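Local coordinates for protein D-glycerate 3-kinase (Cryptococcus neoformans var. grubii serotype A, PDB 6CKG) that probably acts as a P-loop kinase that phosphorylates D-glycerate at the expense of ATP, at residues A199-Q204 with P218-Y223; D246-I251 with T307-K312. All blocks are in the same frame, centred on the assembly; numbering follows the deposited sequence. Where two conformers were deposited one is given.

Overall arrangement
The chain folds as a P-loop kinase, with parallel strands in the order 79-83, 176-180, 48-53, 247-253, 313-318 and the antiparallel edge strand 324-329. After strand 176-180 the chain runs into helix 191-204. Interaction 1 brings the end of this helix against residues 218-223, closing a connection that is partly unmodelled (206-215), before helix 225-236. Interaction 2 follows in series, neither nested nor crossed: residues 246-251 enter the sheet, and residues 307-312 return to them after helices 258-273 and 281-298, leading into neighbouring strand 313-318. The centres of interactions 1 and 2 are about 29 Å apart, and the nearest atoms of interactions 1 and 2 are about 16 Å apart; interaction 1 is peripheral, interaction 2 nearer the middle.

Interaction 1. Residues A199-Q204 with P218-Y223; sequences AEAGRQ and PTILLY
Ala-201, on the last turns of helix 191-204, points its methyl into a shallow apolar cup formed by Pro-218 and, from the 3-10 turn that follows it, Ile-220 and Leu-221 in this P-loop kinase fold. Three approaches define the cup: Ala-201 CB lies 4.0 Å from Pro-218 CB, 3.9 Å from Ile-220 CD1 and 3.8 Å from Leu-221 CD2. Ile-220 lies alongside the methyl: with CG1 between the backbone N and the carbonyl carbon (chi1 58°), the CG1-CD1 bond passes broadside to Ala-201 CB. No hydrogen bond crosses between 199-204 and 218-223, so this contact is purely van der Waals, with 176 Å² buried.

The 3-10 turn is tied to helix 281-298 instead, where the Glu-296 carboxylate accepts bonds from Thr-219 OG1 and Ile-220 N, while Ile-220 also packs on Leu-297. Along helix 191-204, Arg-203 NH1 forms a salt bridge of 2.9 Å to Glu-200 OE1, away from the apolar cup.

The fork of Leu-221 spreads over the helix backbone beside Ala-201. Its CD1 meets the carbonyl, 3.7 Å from Ala-201 O, and its CD2 rests 3.9 Å from Gly-202 N.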
# COMPACT_ATOMS: atom_id res chain seq x y z
N ALA A 199 -12.89 -1.52 -22.51
CA ALA A 199 -13.58 -1.05 -23.71
C ALA A 199 -13.84 0.44 -23.65
O ALA A 199 -13.76 1.13 -24.68
CB ALA A 199 -14.90 -1.80 -23.90
N GLU A 200 -14.18 0.96 -22.47
CA GLU A 200 -14.46 2.39 -22.36
C GLU A 200 -13.22 3.21 -22.71
O GLU A 200 -13.29 4.17 -23.48
CB GLU A 200 -14.97 2.72 -20.95
CG GLU A 200 -15.02 4.21 -20.62
CD GLU A 200 -16.05 4.96 -21.44
OE1 GLU A 200 -16.96 4.32 -22.00
OE2 GLU A 200 -15.94 6.20 -21.53
N ALA A 201 -12.07 2.81 -22.16
CA ALA A 201 -10.81 3.48 -22.45
C ALA A 201 -10.56 3.54 -23.95
O ALA A 201 -10.11 4.56 -24.47
CB ALA A 201 -9.66 2.73 -21.76
N GLY A 202 -10.82 2.44 -24.65
CA GLY A 202 -10.55 2.41 -26.08
C GLY A 202 -11.45 3.34 -26.86
O GLY A 202 -11.04 3.89 -27.89
N ARG A 203 -12.68 3.54 -26.40
CA ARG A 203 -13.60 4.45 -27.07
C ARG A 203 -13.27 5.91 -26.80
O ARG A 203 -13.61 6.78 -27.61
CB ARG A 203 -15.04 4.16 -26.65
CG ARG A 203 -15.67 2.98 -27.38
CD ARG A 203 -17.16 2.86 -27.07
NE ARG A 203 -17.40 2.92 -25.63
CZ ARG A 203 -17.54 1.86 -24.84
NH1 ARG A 203 -17.75 2.03 -23.55
NH2 ARG A 203 -17.46 0.63 -25.35
N GLN A 204 -12.59 6.21 -25.69
CA GLN A 204 -12.29 7.59 -25.34
C GLN A 204 -11.05 8.13 -26.04
O GLN A 204 -10.94 9.34 -26.26
CB GLN A 204 -12.12 7.74 -23.83
CG GLN A 204 -13.35 7.40 -23.01
CD GLN A 204 -13.36 8.11 -21.66
OE1 GLN A 204 -12.99 9.28 -21.55
NE2 GLN A 204 -13.77 7.39 -20.61
N PRO A 218 -5.06 6.37 -21.35
CA PRO A 218 -5.17 5.45 -20.21
C PRO A 218 -4.15 4.32 -20.35
O PRO A 218 -4.03 3.68 -21.40
CB PRO A 218 -6.62 4.94 -20.29
CG PRO A 218 -7.35 6.02 -21.08
CD PRO A 218 -6.33 6.50 -22.08
N THR A 219 -3.40 4.07 -19.27
CA THR A 219 -2.30 3.12 -19.38
C THR A 219 -2.77 1.68 -19.53
O THR A 219 -1.99 0.84 -19.98
CB THR A 219 -1.37 3.24 -18.18
OG1 THR A 219 -2.09 2.90 -16.99
CG2 THR A 219 -0.83 4.65 -18.06
N ILE A 220 -4.02 1.37 -19.17
CA ILE A 220 -4.47 -0.01 -19.36
C ILE A 220 -4.42 -0.38 -20.84
O ILE A 220 -4.25 -1.56 -21.18
CB ILE A 220 -5.88 -0.24 -18.78
CG1 ILE A 220 -6.91 0.69 -19.40
CG2 ILE A 220 -5.85 -0.10 -17.25
CD1 ILE A 220 -8.36 0.40 -18.95
N LEU A 221 -4.55 0.60 -21.74
CA LEU A 221 -4.47 0.33 -23.17
C LEU A 221 -3.07 -0.08 -23.60
O LEU A 221 -2.90 -0.52 -24.75
CB LEU A 221 -4.91 1.54 -23.99
CG LEU A 221 -6.37 1.98 -23.83
CD1 LEU A 221 -6.67 3.15 -24.74
CD2 LEU A 221 -7.32 0.83 -24.15
N LEU A 222 -2.06 0.06 -22.74
CA LEU A 222 -0.72 -0.44 -23.07
C LEU A 222 -0.61 -1.95 -22.93
O LEU A 222 0.40 -2.52 -23.36
CB LEU A 222 0.33 0.23 -22.18
CG LEU A 222 0.54 1.74 -22.32
CD1 LEU A 222 1.33 2.27 -21.14
CD2 LEU A 222 1.25 2.07 -23.64
N TYR A 223 -1.62 -2.61 -22.37
CA TYR A 223 -1.52 -4.00 -21.98
C TYR A 223 -2.66 -4.80 -22.60
O TYR A 223 -3.74 -4.27 -22.87
CB TYR A 223 -1.53 -4.12 -20.44
CG TYR A 223 -0.35 -3.40 -19.84
CD1 TYR A 223 0.92 -3.99 -19.83
CD2 TYR A 223 -0.48 -2.12 -19.31
CE1 TYR A 223 2.02 -3.32 -19.31
CE2 TYR A 223 0.62 -1.45 -18.77
CZ TYR A 223 1.85 -2.06 -18.78
OH TYR A 223 2.92 -1.38 -18.25

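Interaction 2. Residues D246-I251 with T307-K312; sequences DCFVQI and TSWRGK
Phe-248 overlaps one face of the Trp-309 indole where strand 247-253, a central parallel strand of the P-loop kinase sheet, meets the loop leading into strand 313-318. The two side chains run alongside each other in a common direction, but their rings are oblique: the planes meet at 37°, and the centroids of the Phe-248 ring and the Trp-309 five-membered ring are 4.5 Å apart. Phe-248 CD2 makes the tightest approach, 3.4 Å from Trp-309 CE2, while Phe-248 CB sits over the five-membered ring in a CH-pi contact, 3.8 Å from its centroid. With Phe-248 CG anti to the backbone N (chi1 -150°), the phenyl is carried along the indole. Thr-307 CB covers the opposite indole face, 3.6 Å above the plane, and NE1 at the indole edge donates to Ile-302 O.

Two beta turns shape the loop: type I from Thr-307 to Arg-310 and type II from Trp-309 to Lys-312, the latter closed by Lys-312 N bonding to Trp-309 O. Lys-312 CB packs against Cys-247 CB at 3.9 Å. The Lys-312 side chain, bent at chi3, brings its ammonium to Asp-246 O and Ser-308 O; the bond to Asp-246 O is unusually short and Lys-312 was modelled in two conformers, so the details of both bonds are doubtful. Asp-246 OD2 accepts from Val-49 N of strand 48-53. Parallel pairing with the next strand begins where Phe-248 N donates to Lys-312 O, 3.0 Å away, at an N-H...O angle of 146°.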
# COMPACT_ATOMS: atom_id res chain seq x y z
N ASP A 246 -8.88 -2.41 10.15
CA ASP A 246 -9.99 -1.85 10.92
C ASP A 246 -10.43 -0.48 10.41
O ASP A 246 -11.63 -0.19 10.40
CB ASP A 246 -9.60 -1.72 12.40
CG ASP A 246 -9.23 -3.05 13.03
OD1 ASP A 246 -9.97 -4.02 12.82
OD2 ASP A 246 -8.20 -3.12 13.72
N CYS A 247 -9.50 0.38 10.03
CA CYS A 247 -9.84 1.71 9.56
C CYS A 247 -8.80 2.11 8.51
O CYS A 247 -7.81 1.41 8.30
CB CYS A 247 -9.91 2.71 10.74
SG CYS A 247 -8.32 2.94 11.59
N PHE A 248 -9.03 3.24 7.85
CA PHE A 248 -8.27 3.48 6.62
C PHE A 248 -8.00 4.96 6.44
O PHE A 248 -8.88 5.80 6.66
CB PHE A 248 -9.04 2.94 5.39
CG PHE A 248 -8.15 2.48 4.25
CD1 PHE A 248 -7.56 3.39 3.40
CD2 PHE A 248 -7.92 1.12 4.03
CE1 PHE A 248 -6.76 2.98 2.32
CE2 PHE A 248 -7.11 0.69 2.95
CZ PHE A 248 -6.54 1.63 2.10
N VAL A 249 -6.78 5.27 5.99
CA VAL A 249 -6.37 6.62 5.62
C VAL A 249 -5.89 6.58 4.18
O VAL A 249 -5.02 5.76 3.84
CB VAL A 249 -5.26 7.15 6.55
CG1 VAL A 249 -4.83 8.56 6.12
CG2 VAL A 249 -5.72 7.14 8.02
N GLN A 250 -6.43 7.46 3.34
CA GLN A 250 -6.04 7.49 1.93
C GLN A 250 -5.59 8.89 1.52
O GLN A 250 -6.24 9.88 1.86
CB GLN A 250 -7.20 7.03 1.03
CG GLN A 250 -6.92 7.23 -0.45
CD GLN A 250 -8.09 6.83 -1.34
OE1 GLN A 250 -9.21 7.31 -1.17
NE2 GLN A 250 -7.83 5.95 -2.29
N ILE A 251 -4.47 8.96 0.82
CA ILE A 251 -4.01 10.21 0.20
C ILE A 251 -4.35 10.11 -1.28
O ILE A 251 -3.80 9.27 -2.00
CB ILE A 251 -2.51 10.44 0.42
CG1 ILE A 251 -2.19 10.42 1.92
CG2 ILE A 251 -2.11 11.77 -0.19
CD1 ILE A 251 -0.70 10.40 2.23
N THR A 307 -16.20 -3.29 2.40
CA THR A 307 -14.88 -3.33 3.03
C THR A 307 -15.00 -3.38 4.56
O THR A 307 -16.01 -2.98 5.15
CB THR A 307 -14.03 -2.12 2.67
OG1 THR A 307 -14.60 -0.96 3.29
CG2 THR A 307 -13.94 -1.95 1.14
N SER A 308 -13.93 -3.85 5.20
CA SER A 308 -13.94 -3.93 6.65
C SER A 308 -13.81 -2.55 7.29
O SER A 308 -14.19 -2.40 8.46
CB SER A 308 -12.83 -4.87 7.13
OG SER A 308 -11.59 -4.48 6.58
N TRP A 309 -13.33 -1.55 6.55
CA TRP A 309 -13.18 -0.19 7.06
C TRP A 309 -14.27 0.75 6.58
O TRP A 309 -14.14 1.97 6.75
CB TRP A 309 -11.81 0.37 6.65
CG TRP A 309 -11.57 0.32 5.16
CD1 TRP A 309 -11.94 1.25 4.24
CD2 TRP A 309 -10.89 -0.72 4.44
NE1 TRP A 309 -11.53 0.86 2.99
CE2 TRP A 309 -10.89 -0.34 3.08
CE3 TRP A 309 -10.27 -1.92 4.81
CZ2 TRP A 309 -10.30 -1.14 2.09
CZ3 TRP A 309 -9.69 -2.70 3.83
CH2 TRP A 309 -9.70 -2.30 2.48
N ARG A 310 -15.33 0.23 5.97
CA ARG A 310 -16.43 1.07 5.51
C ARG A 310 -16.99 1.88 6.67
O ARG A 310 -17.30 1.33 7.73
CB ARG A 310 -17.53 0.19 4.90
CG ARG A 310 -18.81 0.93 4.53
CD ARG A 310 -18.57 1.87 3.37
NE ARG A 310 -19.76 2.03 2.54
CZ ARG A 310 -19.76 2.61 1.34
NH1 ARG A 310 -18.63 3.10 0.85
NH2 ARG A 310 -20.89 2.69 0.65
N GLY A 311 -17.12 3.19 6.47
CA GLY A 311 -17.53 4.09 7.54
C GLY A 311 -16.42 4.52 8.48
O GLY A 311 -16.65 5.36 9.36
N LYS A 312 -15.22 3.98 8.33
CA LYS A 312 -14.09 4.29 9.19
C LYS A 312 -12.88 4.70 8.36
O LYS A 312 -11.76 4.28 8.62
CB LYS A 312 -13.74 3.09 10.08
CG LYS A 312 -14.85 2.63 11.02
CD LYS A 312 -14.45 1.35 11.76
CE LYS A 312 -14.61 0.12 10.88
NZ LYS A 312 -13.81 -1.11 11.31